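Thiosulfate sulfurtransferase (Pseudomonas aeruginosa, PDB 1YT8) probably transfers the sulfane sulfur of thiosulfate to cyanide, a rhodanese reaction linked to cyanide detoxification, and carries four rhodanese-like domains in one chain. Local coordinates at residues Leu325-Asp330 and Met337-Leu342; Val333-Ser338 and Val349-Gly354; Tyr284-Arg289 and Gly308-Glu313. All blocks are in the same frame, centred on the assembly; numbering follows the deposited sequence.

In the fold
All three contacts lie in the buried interior of the third rhodanese-like domain, where helices cover one face of a five-stranded parallel sheet. Contacts 1 and 2 share helix 334-344: its later turns meet strand 324-328, which precedes it, and its first turns meet strand 348-352, which follows. Contact 3 uses the next strand across, 283-287, and brings in helix 307-312. Contact 1 is a leucine cluster and contact 3 a leucine-valine one, and the two clusters join where Leu327 touches Leu310. Contact 2 mixes alanine and valine with an asparagine. Polar groups gather at the strand ends, where Asp329 bonds to Ala335 N and Arg289 pairs with Asp287.

Contact 1. Residues Leu325-Asp330 and Met337-Leu342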
loop_
_atom_site.group_PDB
_atom_site.type_symbol
_atom_site.label_atom_id
_atom_site.label_comp_id
_atom_site.label_asym_id
_atom_site.label_seq_id
_atom_site.Cartn_x
_atom_site.Cartn_y
_atom_site.Cartn_z
ATOM N N LEU A 325 1.874 -16.477 2.049
ATOM C CA LEU A 325 1.937 -15.510 3.151
ATOM C C LEU A 325 1.871 -16.175 4.532
ATOM O O LEU A 325 1.091 -17.097 4.745
ATOM C CB LEU A 325 0.785 -14.500 3.056
ATOM C CG LEU A 325 0.838 -13.346 2.052
ATOM C CD1 LEU A 325 1.010 -13.860 0.643
ATOM C CD2 LEU A 325 -0.446 -12.541 2.176
ATOM N N VAL A 326 2.694 -15.701 5.464
ATOM C CA VAL A 326 2.702 -16.223 6.832
ATOM C C VAL A 326 2.470 -15.024 7.754
ATOM O O VAL A 326 3.262 -14.084 7.769
ATOM C CB VAL A 326 4.046 -16.884 7.186
ATOM C CG1 VAL A 326 4.032 -17.340 8.638
ATOM C CG2 VAL A 326 4.295 -18.068 6.269
ATOM N N LEU A 327 1.387 -15.056 8.524
ATOM C CA LEU A 327 1.057 -13.927 9.388
ATOM C C LEU A 327 1.403 -14.085 10.862
ATOM O O LEU A 327 1.180 -15.142 11.465
ATOM C CB LEU A 327 -0.428 -13.585 9.240
ATOM C CG LEU A 327 -0.934 -13.354 7.814
ATOM C CD1 LEU A 327 -2.334 -12.744 7.873
ATOM C CD2 LEU A 327 0.021 -12.423 7.054
ATOM N N VAL A 328 1.922 -12.999 11.431
ATOM C CA VAL A 328 2.336 -12.951 12.828
ATOM C C VAL A 328 1.535 -11.984 13.702
ATOM O O VAL A 328 1.231 -10.867 13.295
ATOM C CB VAL A 328 3.824 -12.522 12.941
ATOM C CG1 VAL A 328 4.255 -12.469 14.409
ATOM C CG2 VAL A 328 4.707 -13.478 12.152
ATOM N N ASP A 329 1.191 -12.438 14.902
ATOM C CA ASP A 329 0.519 -11.606 15.898
ATOM C C ASP A 329 0.805 -12.259 17.246
ATOM O O ASP A 329 1.326 -13.373 17.294
ATOM C CB ASP A 329 -0.997 -11.454 15.640
ATOM C CG ASP A 329 -1.835 -12.617 16.168
ATOM O OD1 ASP A 329 -1.396 -13.357 17.074
ATOM O OD2 ASP A 329 -2.979 -12.768 15.678
ATOM N N ASP A 330 0.490 -11.566 18.336
ATOM C CA ASP A 330 0.740 -12.100 19.672
ATOM C C ASP A 330 -0.543 -12.114 20.490
ATOM O O ASP A 330 -0.505 -12.031 21.718
ATOM C CB ASP A 330 1.790 -11.244 20.390
ATOM C CG ASP A 330 1.412 -9.761 20.443
ATOM O OD1 ASP A 330 0.252 -9.418 20.138
ATOM O OD2 ASP A 330 2.279 -8.934 20.802
HETATM N N MSE A 337 -7.858 -13.350 11.659
HETATM C CA MSE A 337 -8.862 -12.607 10.904
HETATM C C MSE A 337 -8.315 -12.117 9.565
HETATM O O MSE A 337 -8.962 -12.276 8.531
HETATM C CB MSE A 337 -9.393 -11.416 11.711
HETATM C CG MSE A 337 -10.311 -11.773 12.881
HETATM SE SE MSE A 337 -11.758 -13.022 12.493
HETATM C CE MSE A 337 -12.711 -12.019 11.122
ATOM N N SER A 338 -7.124 -11.528 9.580
ATOM C CA SER A 338 -6.520 -11.025 8.351
ATOM C C SER A 338 -6.285 -12.159 7.360
ATOM O O SER A 338 -6.509 -12.003 6.156
ATOM C CB SER A 338 -5.197 -10.313 8.659
ATOM O OG SER A 338 -5.416 -9.156 9.452
ATOM N N ALA A 339 -5.829 -13.300 7.871
ATOM C CA ALA A 339 -5.577 -14.467 7.029
ATOM C C ALA A 339 -6.874 -14.970 6.394
ATOM O O ALA A 339 -6.889 -15.361 5.225
ATOM C CB ALA A 339 -4.929 -15.578 7.851
ATOM N N SER A 340 -7.970 -14.950 7.150
ATOM C CA SER A 340 -9.238 -15.425 6.601
ATOM C C SER A 340 -9.631 -14.600 5.374
ATOM O O SER A 340 -10.169 -15.136 4.407
ATOM C CB SER A 340 -10.356 -15.384 7.662
ATOM O OG SER A 340 -10.804 -14.069 7.937
ATOM N N TRP A 341 -9.351 -13.299 5.407
ATOM C CA TRP A 341 -9.673 -12.436 4.275
ATOM C C TRP A 341 -8.729 -12.683 3.096
ATOM O O TRP A 341 -9.163 -12.742 1.944
ATOM C CB TRP A 341 -9.630 -10.962 4.709
ATOM C CG TRP A 341 -10.788 -10.596 5.592
ATOM C CD1 TRP A 341 -10.731 -10.041 6.841
ATOM C CD2 TRP A 341 -12.177 -10.795 5.303
ATOM N NE1 TRP A 341 -12.005 -9.886 7.348
ATOM C CE2 TRP A 341 -12.909 -10.340 6.422
ATOM C CE3 TRP A 341 -12.876 -11.316 4.202
ATOM C CZ2 TRP A 341 -14.309 -10.390 6.474
ATOM C CZ3 TRP A 341 -14.269 -11.368 4.253
ATOM C CH2 TRP A 341 -14.969 -10.906 5.383
ATOM N N LEU A 342 -7.439 -12.836 3.382
ATOM C CA LEU A 342 -6.457 -13.097 2.329
ATOM C C LEU A 342 -6.757 -14.441 1.647
ATOM O O LEU A 342 -6.565 -14.597 0.439
ATOM C CB LEU A 342 -5.041 -13.091 2.931
ATOM C CG LEU A 342 -4.573 -11.706 3.401
ATOM C CD1 LEU A 342 -3.387 -11.830 4.350
ATOM C CD2 LEU A 342 -4.220 -10.859 2.192
#
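The first half of a beta-alpha-beta unit packs here, strand 324-328 against the helix that follows it, and Leu327 carries most of the strand's side of the contact. Its CD1 is the touching branch: it lies 3.5 Å from Ala339 N and 3.8 Å from Ala339 CB, and at a similar distance from Ser338 CB, so one methyl sits against the backbone link between Ser338 and Ala339. CG stands anti to the carbonyl carbon (chi1 -53°), which carries the isobutyl group out from the strand to the helix.

Strand and helix run nearly antiparallel, at 159° with axes 9.3 Å apart, as expected when the chain doubles back over a parallel sheet before the next strand, 348-352. One helical turn on from Ser338, Leu342 bridges the two strand leucines. Its CD1 meets Leu327 CD1 at 3.8 Å and Leu325 CD2 at 3.7 Å, while Leu342 CD2 adds a looser touch to Leu325 CD2 at 4.1 Å. The side chains of Leu325 and Leu342 cross at about a right angle, methyl against methyl. Ser338 offers only its CB to the strand; its hydroxyl lies near the carbonyl oxygen of Arg334, within the helix.

Contact 2. Residues Val333-Ser338 and Val349-Gly354; sequences VRANMS and VAVLDG
Val351 meets Ala335 and Asn336 where strand 348-352 passes under the first turn of helix 334-344, in the second half of the beta-alpha-beta unit. Ahead of it in the strand, Val349 packs on Leu325 and Leu327, and Ala350 turns its methyl off the helix while its backbone pairs with the same two residues on the neighbouring strand 324-328.

Val351 then makes the contact. Its CA lies 6.2 Å from the CA of Ala335, close enough for small side chains to meet directly. CG1, anti to the backbone N (chi1 170°), reaches Ala335 CB at 3.9 Å. The other branch, CG2, lies 3.8 Å from Ala335 O and 3.6 Å from Asn336 OD1. The side chains of Asn336 and Val351 cross at about a right angle, with OD1 against both methyls; Val351 CG1 is 3.9 Å from Asn336 OD1. The backbone of Val351 pairs with Glu265 and Leu267 of strand 265-267, which puts it on an inner strand of the sheet.

After Leu352, whose side chain leads off the helix, Asp353 forms a salt bridge with Arg266. Arg266 also donates to Asn336 OD1, while Asn336 ND2 bonds to Gly332 O just ahead of the helix. The buried amide therefore has a partner at each end, which fixes its flip; toward Val351 it makes only van der Waals contact, and Arg266 links Asn336, near the start of the helix, to Asp353.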
loop_
_atom_site.group_PDB
_atom_site.type_symbol
_atom_site.label_atom_id
_atom_site.label_comp_id
_atom_site.label_asym_id
_atom_site.label_seq_id
_atom_site.Cartn_x
_atom_site.Cartn_y
_atom_site.Cartn_z
ATOM N N VAL A 333 -5.882 -13.277 17.402
ATOM C CA VAL A 333 -7.055 -12.748 16.712
ATOM C C VAL A 333 -6.722 -12.059 15.388
ATOM O O VAL A 333 -7.250 -12.420 14.340
ATOM C CB VAL A 333 -7.813 -11.717 17.588
ATOM C CG1 VAL A 333 -8.968 -11.101 16.792
ATOM C CG2 VAL A 333 -8.351 -12.385 18.848
ATOM N N ARG A 334 -5.847 -11.064 15.451
ATOM C CA ARG A 334 -5.475 -10.276 14.279
ATOM C C ARG A 334 -4.963 -11.049 13.071
ATOM O O ARG A 334 -5.434 -10.834 11.952
ATOM C CB ARG A 334 -4.475 -9.199 14.696
ATOM C CG ARG A 334 -5.101 -8.183 15.640
ATOM C CD ARG A 334 -4.124 -7.112 16.076
ATOM N NE ARG A 334 -3.143 -7.628 17.026
ATOM C CZ ARG A 334 -2.316 -6.862 17.729
ATOM N NH1 ARG A 334 -2.347 -5.543 17.589
ATOM N NH2 ARG A 334 -1.464 -7.418 18.580
ATOM N N ALA A 335 -4.004 -11.940 13.289
ATOM C CA ALA A 335 -3.465 -12.734 12.194
ATOM C C ALA A 335 -4.542 -13.673 11.639
ATOM O O ALA A 335 -4.691 -13.801 10.427
ATOM C CB ALA A 335 -2.250 -13.531 12.670
ATOM N N ASN A 336 -5.302 -14.320 12.521
ATOM C CA ASN A 336 -6.356 -15.226 12.071
ATOM C C ASN A 336 -7.399 -14.517 11.213
ATOM O O ASN A 336 -7.788 -15.029 10.161
ATOM C CB ASN A 336 -7.071 -15.896 13.259
ATOM C CG ASN A 336 -6.287 -17.063 13.840
ATOM O OD1 ASN A 336 -5.719 -17.877 13.107
ATOM N ND2 ASN A 336 -6.273 -17.161 15.168
HETATM N N MSE A 337 -7.858 -13.350 11.659
HETATM C CA MSE A 337 -8.862 -12.607 10.904
HETATM C C MSE A 337 -8.315 -12.117 9.565
HETATM O O MSE A 337 -8.962 -12.276 8.531
HETATM C CB MSE A 337 -9.393 -11.416 11.711
HETATM C CG MSE A 337 -10.311 -11.773 12.881
HETATM SE SE MSE A 337 -11.758 -13.022 12.493
HETATM C CE MSE A 337 -12.711 -12.019 11.122
ATOM N N SER A 338 -7.124 -11.528 9.580
ATOM C CA SER A 338 -6.520 -11.025 8.351
ATOM C C SER A 338 -6.285 -12.159 7.360
ATOM O O SER A 338 -6.509 -12.003 6.156
ATOM C CB SER A 338 -5.197 -10.313 8.659
ATOM O OG SER A 338 -5.416 -9.156 9.452
ATOM N N VAL A 349 -2.304 -18.819 2.510
ATOM C CA VAL A 349 -1.867 -18.120 3.703
ATOM C C VAL A 349 -1.891 -18.997 4.944
ATOM O O VAL A 349 -2.758 -19.861 5.106
ATOM C CB VAL A 349 -2.757 -16.871 3.934
ATOM C CG1 VAL A 349 -4.213 -17.289 4.047
ATOM C CG2 VAL A 349 -2.308 -16.120 5.186
ATOM N N ALA A 350 -0.925 -18.761 5.820
ATOM C CA ALA A 350 -0.812 -19.505 7.062
ATOM C C ALA A 350 -0.620 -18.536 8.221
ATOM O O ALA A 350 -0.141 -17.419 8.033
ATOM C CB ALA A 350 0.375 -20.456 6.987
ATOM N N VAL A 351 -1.019 -18.965 9.414
ATOM C CA VAL A 351 -0.839 -18.169 10.622
ATOM C C VAL A 351 0.224 -18.914 11.431
ATOM O O VAL A 351 0.164 -20.140 11.564
ATOM C CB VAL A 351 -2.144 -18.068 11.437
ATOM C CG1 VAL A 351 -1.865 -17.447 12.797
ATOM C CG2 VAL A 351 -3.162 -17.220 10.675
ATOM N N LEU A 352 1.198 -18.180 11.955
ATOM C CA LEU A 352 2.285 -18.778 12.726
ATOM C C LEU A 352 1.890 -19.023 14.183
ATOM O O LEU A 352 1.660 -18.076 14.940
ATOM C CB LEU A 352 3.517 -17.870 12.651
ATOM C CG LEU A 352 4.874 -18.443 13.063
ATOM C CD1 LEU A 352 5.121 -19.764 12.348
ATOM C CD2 LEU A 352 5.967 -17.436 12.726
ATOM N N ASP A 353 1.813 -20.297 14.566
ATOM C CA ASP A 353 1.439 -20.680 15.929
ATOM C C ASP A 353 2.640 -21.023 16.811
ATOM O O ASP A 353 3.745 -21.262 16.319
ATOM C CB ASP A 353 0.510 -21.902 15.918
ATOM C CG ASP A 353 -0.779 -21.661 15.165
ATOM O OD1 ASP A 353 -1.341 -20.554 15.286
ATOM O OD2 ASP A 353 -1.243 -22.592 14.469
ATOM N N GLY A 354 2.406 -21.050 18.120
ATOM C CA GLY A 354 3.453 -21.402 19.065
ATOM C C GLY A 354 4.511 -20.362 19.373
ATOM O O GLY A 354 5.542 -20.691 19.959
#

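Contact 3. Residues Tyr284-Arg289 and Gly308-Glu313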
loop_
_atom_site.group_PDB
_atom_site.type_symbol
_atom_site.label_atom_id
_atom_site.label_comp_id
_atom_site.label_asym_id
_atom_site.label_seq_id
_atom_site.Cartn_x
_atom_site.Cartn_y
_atom_site.Cartn_z
ATOM N N TYR A 284 6.198 -14.577 2.136
ATOM C CA TYR A 284 6.241 -13.283 2.811
ATOM C C TYR A 284 5.905 -13.475 4.290
ATOM O O TYR A 284 4.844 -14.000 4.617
ATOM C CB TYR A 284 5.200 -12.325 2.213
ATOM C CG TYR A 284 5.351 -11.993 0.743
ATOM C CD1 TYR A 284 6.331 -11.101 0.301
ATOM C CD2 TYR A 284 4.472 -12.524 -0.201
ATOM C CE1 TYR A 284 6.426 -10.742 -1.049
ATOM C CE2 TYR A 284 4.559 -12.174 -1.550
ATOM C CZ TYR A 284 5.536 -11.283 -1.964
ATOM O OH TYR A 284 5.619 -10.942 -3.289
ATOM N N LEU A 285 6.800 -13.049 5.175
ATOM C CA LEU A 285 6.571 -13.147 6.619
ATOM C C LEU A 285 6.079 -11.766 7.051
ATOM O O LEU A 285 6.851 -10.807 7.062
ATOM C CB LEU A 285 7.876 -13.495 7.339
ATOM C CG LEU A 285 7.805 -13.644 8.862
ATOM C CD1 LEU A 285 6.794 -14.733 9.234
ATOM C CD2 LEU A 285 9.187 -13.988 9.398
ATOM N N LEU A 286 4.804 -11.675 7.418
ATOM C CA LEU A 286 4.188 -10.393 7.773
ATOM C C LEU A 286 3.583 -10.270 9.178
ATOM O O LEU A 286 2.834 -11.135 9.616
ATOM C CB LEU A 286 3.107 -10.083 6.741
ATOM C CG LEU A 286 3.508 -10.343 5.285
ATOM C CD1 LEU A 286 2.278 -10.251 4.398
ATOM C CD2 LEU A 286 4.570 -9.347 4.849
ATOM N N ASP A 287 3.900 -9.164 9.853
ATOM C CA ASP A 287 3.419 -8.860 11.209
ATOM C C ASP A 287 2.208 -7.919 11.087
ATOM O O ASP A 287 2.357 -6.769 10.673
ATOM C CB ASP A 287 4.537 -8.163 11.998
ATOM C CG ASP A 287 4.239 -8.047 13.488
ATOM O OD1 ASP A 287 3.108 -7.664 13.860
ATOM O OD2 ASP A 287 5.156 -8.321 14.294
ATOM N N VAL A 288 1.023 -8.403 11.458
ATOM C CA VAL A 288 -0.202 -7.607 11.339
ATOM C C VAL A 288 -0.599 -6.730 12.534
ATOM O O VAL A 288 -1.689 -6.140 12.547
ATOM C CB VAL A 288 -1.406 -8.513 10.978
ATOM C CG1 VAL A 288 -1.155 -9.204 9.640
ATOM C CG2 VAL A 288 -1.648 -9.547 12.077
ATOM N N ARG A 289 0.272 -6.632 13.532
ATOM C CA ARG A 289 -0.016 -5.811 14.708
ATOM C C ARG A 289 0.214 -4.333 14.380
ATOM O O ARG A 289 0.560 -3.991 13.248
ATOM C CB ARG A 289 0.886 -6.236 15.870
ATOM C CG ARG A 289 0.786 -7.712 16.227
ATOM C CD ARG A 289 1.846 -8.078 17.252
ATOM N NE ARG A 289 3.183 -7.828 16.721
ATOM C CZ ARG A 289 4.260 -7.624 17.468
ATOM N NH1 ARG A 289 4.164 -7.644 18.793
ATOM N NH2 ARG A 289 5.429 -7.383 16.889
ATOM N N GLY A 308 -5.376 -4.544 8.859
ATOM C CA GLY A 308 -6.377 -3.846 8.065
ATOM C C GLY A 308 -5.837 -3.330 6.744
ATOM O O GLY A 308 -6.504 -3.414 5.712
ATOM N N GLN A 309 -4.625 -2.795 6.776
ATOM C CA GLN A 309 -4.008 -2.277 5.565
ATOM C C GLN A 309 -3.415 -3.378 4.691
ATOM O O GLN A 309 -3.259 -3.194 3.485
ATOM C CB GLN A 309 -2.944 -1.240 5.920
ATOM C CG GLN A 309 -3.534 0.051 6.470
ATOM C CD GLN A 309 -4.619 0.620 5.567
ATOM O OE1 GLN A 309 -5.814 0.484 5.845
ATOM N NE2 GLN A 309 -4.206 1.250 4.469
ATOM N N LEU A 310 -3.078 -4.520 5.284
ATOM C CA LEU A 310 -2.539 -5.624 4.487
ATOM C C LEU A 310 -3.681 -6.131 3.606
ATOM O O LEU A 310 -3.490 -6.475 2.436
ATOM C CB LEU A 310 -2.038 -6.755 5.388
ATOM C CG LEU A 310 -1.572 -8.042 4.688
ATOM C CD1 LEU A 310 -0.440 -7.739 3.718
ATOM C CD2 LEU A 310 -1.112 -9.051 5.734
ATOM N N VAL A 311 -4.878 -6.160 4.181
ATOM C CA VAL A 311 -6.060 -6.609 3.464
ATOM C C VAL A 311 -6.511 -5.568 2.435
ATOM O O VAL A 311 -7.021 -5.923 1.373
ATOM C CB VAL A 311 -7.212 -6.913 4.457
ATOM C CG1 VAL A 311 -8.507 -7.241 3.704
ATOM C CG2 VAL A 311 -6.815 -8.102 5.346
ATOM N N GLN A 312 -6.298 -4.290 2.743
ATOM C CA GLN A 312 -6.694 -3.188 1.860
ATOM C C GLN A 312 -5.704 -2.879 0.727
ATOM O O GLN A 312 -6.118 -2.544 -0.381
ATOM C CB GLN A 312 -6.917 -1.920 2.697
ATOM C CG GLN A 312 -7.247 -0.655 1.908
ATOM C CD GLN A 312 -8.637 -0.671 1.290
ATOM O OE1 GLN A 312 -9.464 -1.535 1.599
ATOM N NE2 GLN A 312 -8.905 0.298 0.422
ATOM N N GLU A 313 -4.405 -2.989 1.000
ATOM C CA GLU A 313 -3.383 -2.685 -0.008
ATOM C C GLU A 313 -2.464 -3.887 -0.231
ATOM O O GLU A 313 -1.247 -3.741 -0.323
ATOM C CB GLU A 313 -2.537 -1.485 0.447
ATOM C CG GLU A 313 -3.341 -0.286 0.950
ATOM C CD GLU A 313 -2.460 0.890 1.355
ATOM O OE1 GLU A 313 -1.368 0.653 1.919
ATOM O OE2 GLU A 313 -2.862 2.052 1.122
#
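At the C-terminal ends of the strands, beside a helix that contributes to the sulfite pocket, Leu310 packs on both Leu286 and Val288. Both of its methyls are used. Leu310 CD1 and CD2 each lie 3.8 Å from Leu286 CD1, so the strand leucine meets the fork of the helix leucine, the two side chains crossing at about a right angle. Leu310 CD2 also touches Val288 CG1 at 3.9 Å, approaching that valine at a slant. With CG anti to the backbone N (chi1 174°), Leu310 extends from the helix down to the strand; further contacts with Leu327 and Leu342 enclose it.

Just past the strand the chain is set by Asp287, whose CB points away from the helix. Asp287 OD1 accepts Arg289 N at 3.0 Å, closing an Asx turn, and takes Arg289 NE at 2.9 Å through its syn lone pair. The other oxygen, Asp287 OD2, receives Arg289 NH2 at 2.8 Å, 19° out of the carboxylate plane, so the guanidinium grips the carboxylate side-on and the turn carrying Val288 is clamped. Arg289 NH1 continues in a salt bridge to Asp330, in the loop after the adjacent strand.

Two residues beyond Leu310, Gln312 belongs to the sulfite pocket with Cys193 to Arg198, a loop and helix start in the preceding rhodanese-like domain; such strand-to-helix packing is part of the alpha/beta rhodanese fold.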